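Long-range contact in lectin CEL-IV, C-type (Cucumaria echinata, PDB 3ALT), which probably binds carbohydrates in a calcium-dependent manner: residues L19-L24 with T69-L74. Sequence-based numbering, arbitrary orientation.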
loop_
_atom_site.group_PDB
_atom_site.type_symbol
_atom_site.label_atom_id
_atom_site.label_comp_id
_atom_site.label_asym_id
_atom_site.label_seq_id
_atom_site.Cartn_x
_atom_site.Cartn_y
_atom_site.Cartn_z
ATOM N N LEU A 19 -13.763 10.211 10.355
ATOM C CA LEU A 19 -14.649 10.940 11.260
ATOM C C LEU A 19 -15.443 11.984 10.479
ATOM O O LEU A 19 -14.853 12.831 9.766
ATOM C CB LEU A 19 -13.842 11.617 12.361
ATOM C CG LEU A 19 -14.541 12.587 13.312
ATOM C CD1 LEU A 19 -15.656 11.955 14.143
ATOM C CD2 LEU A 19 -13.477 13.155 14.237
ATOM N N PHE A 20 -16.776 11.904 10.607
ATOM C CA PHE A 20 -17.660 12.840 9.942
ATOM C C PHE A 20 -18.239 13.803 10.946
ATOM O O PHE A 20 -18.605 13.403 12.046
ATOM C CB PHE A 20 -18.735 12.084 9.220
ATOM C CG PHE A 20 -18.221 11.284 8.067
ATOM C CD1 PHE A 20 -18.083 11.868 6.790
ATOM C CD2 PHE A 20 -17.831 9.973 8.257
ATOM C CE1 PHE A 20 -17.591 11.146 5.733
ATOM C CE2 PHE A 20 -17.321 9.229 7.208
ATOM C CZ PHE A 20 -17.215 9.831 5.914
ATOM N N HIS A 21 -18.272 15.079 10.576
ATOM C CA HIS A 21 -18.532 16.178 11.500
ATOM C C HIS A 21 -19.987 16.649 11.616
ATOM O O HIS A 21 -20.307 17.405 12.561
ATOM C CB HIS A 21 -17.659 17.378 11.124
ATOM C CG HIS A 21 -16.206 17.155 11.384
ATOM N ND1 HIS A 21 -15.569 17.621 12.514
ATOM C CD2 HIS A 21 -15.268 16.495 10.661
ATOM C CE1 HIS A 21 -14.295 17.276 12.461
ATOM N NE2 HIS A 21 -14.085 16.595 11.346
ATOM N N ASN A 22 -20.841 16.253 10.663
ATOM C CA ASN A 22 -22.284 16.493 10.789
ATOM C C ASN A 22 -22.963 15.498 11.748
ATOM O O ASN A 22 -22.584 14.345 11.793
ATOM C CB ASN A 22 -22.993 16.537 9.434
ATOM C CG ASN A 22 -22.746 15.301 8.599
ATOM O OD1 ASN A 22 -21.581 14.952 8.270
ATOM N ND2 ASN A 22 -23.846 14.627 8.216
ATOM N N HIS A 23 -23.960 15.984 12.489
ATOM C CA HIS A 23 -24.629 15.249 13.545
ATOM C C HIS A 23 -25.813 14.465 12.999
ATOM O O HIS A 23 -26.702 15.022 12.360
ATOM C CB HIS A 23 -25.077 16.218 14.647
ATOM C CG HIS A 23 -23.936 16.915 15.329
ATOM N ND1 HIS A 23 -22.931 17.552 14.632
ATOM C CD2 HIS A 23 -23.634 17.064 16.643
ATOM C CE1 HIS A 23 -22.052 18.051 15.482
ATOM N NE2 HIS A 23 -22.453 17.761 16.708
ATOM N N LEU A 24 -25.806 13.163 13.237
ATOM C CA LEU A 24 -26.860 12.276 12.793
ATOM C C LEU A 24 -27.244 11.377 13.962
ATOM O O LEU A 24 -26.403 11.102 14.843
ATOM C CB LEU A 24 -26.326 11.409 11.669
ATOM C CG LEU A 24 -26.601 11.660 10.187
ATOM C CD1 LEU A 24 -27.195 13.065 9.833
ATOM C CD2 LEU A 24 -25.434 11.275 9.297
ATOM N N THR A 69 -7.461 14.696 18.388
ATOM C CA THR A 69 -6.743 15.577 17.463
ATOM C C THR A 69 -7.642 16.339 16.484
ATOM O O THR A 69 -7.271 17.425 16.033
ATOM C CB THR A 69 -5.623 14.849 16.664
ATOM O OG1 THR A 69 -6.197 13.969 15.677
ATOM C CG2 THR A 69 -4.686 14.099 17.618
ATOM N N SER A 70 -8.814 15.786 16.169
ATOM C CA SER A 70 -9.690 16.384 15.156
ATOM C C SER A 70 -10.668 17.439 15.704
ATOM O O SER A 70 -11.183 18.313 14.964
ATOM C CB SER A 70 -10.477 15.295 14.445
ATOM O OG SER A 70 -9.632 14.402 13.749
ATOM N N LEU A 71 -10.903 17.351 17.002
ATOM C CA LEU A 71 -11.927 18.101 17.673
ATOM C C LEU A 71 -11.364 18.712 18.954
ATOM O O LEU A 71 -12.001 18.597 20.018
ATOM C CB LEU A 71 -13.029 17.131 18.058
ATOM C CG LEU A 71 -14.285 16.850 17.239
ATOM C CD1 LEU A 71 -14.151 16.981 15.740
ATOM C CD2 LEU A 71 -14.891 15.523 17.662
ATOM N N PRO A 72 -10.191 19.386 18.857
ATOM C CA PRO A 72 -9.437 19.791 20.055
ATOM C C PRO A 72 -10.130 20.861 20.919
ATOM O O PRO A 72 -9.944 20.895 22.136
ATOM C CB PRO A 72 -8.121 20.312 19.473
ATOM C CG PRO A 72 -8.474 20.783 18.109
ATOM C CD PRO A 72 -9.616 19.964 17.624
ATOM N N ASP A 73 -10.935 21.700 20.281
ATOM C CA ASP A 73 -11.658 22.764 20.969
ATOM C C ASP A 73 -12.995 22.346 21.614
ATOM O O ASP A 73 -13.581 23.106 22.389
ATOM C CB ASP A 73 -11.891 23.949 20.006
ATOM C CG ASP A 73 -10.635 24.820 19.815
ATOM O OD1 ASP A 73 -10.655 25.572 18.811
ATOM O OD2 ASP A 73 -9.660 24.780 20.651
ATOM N N LEU A 74 -13.481 21.154 21.287
ATOM C CA LEU A 74 -14.724 20.651 21.868
ATOM C C LEU A 74 -14.492 19.774 23.102
ATOM O O LEU A 74 -15.457 19.418 23.763
ATOM C CB LEU A 74 -15.520 19.872 20.826
ATOM C CG LEU A 74 -15.909 20.577 19.525
ATOM C CD1 LEU A 74 -16.508 19.590 18.591
ATOM C CD2 LEU A 74 -16.890 21.739 19.756
#
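Leu19 and His21, on strand 15-21, face Ser70, at the C-terminal end of helix 57-70, and Leu71 just after it, the backbones standing well apart with CA atoms 8.3 Å from each other at Leu19 and Ser70. No hydrogen bond joins the two segments, so the contact rests on side-chain packing. Leu19 reaches across with CG anti to its amide nitrogen (chi1 172°), which carries the CD2 methyl to 3.7 Å from CB of Ser70. A branched apolar residue suits this buried strand position, and serine is small enough to let the methyl come close; its hydroxyl OG is turned back to the carbonyl oxygen of Leu66, one turn earlier in its own helix, so the polar end is satisfied there. Leu71, the first residue past the helix to leave helical geometry, is buried, and as a leucine it can present one methyl, CD1, to both strand residues. That methyl lies 4.2 Å from CD2 of Leu19 and approaches the His21 ring obliquely, where CE1 of His21 is 3.3 Å from CD1 of Leu71. The two side chains run antiparallel, each reaching past the other. The carbonyl oxygen of Ser70 meets the imidazole edge-on, but only loosely, with CE1 of His21 4.1 Å from O of Ser70. Flat and polar, histidine suits this partly exposed place, where it also packs on Thr69 of a second subunit. Within the C-type lectin fold, the contact sets strand 15-21, which pairs antiparallel with strand 143-148, against the end of helix 57-70, away from the calcium site.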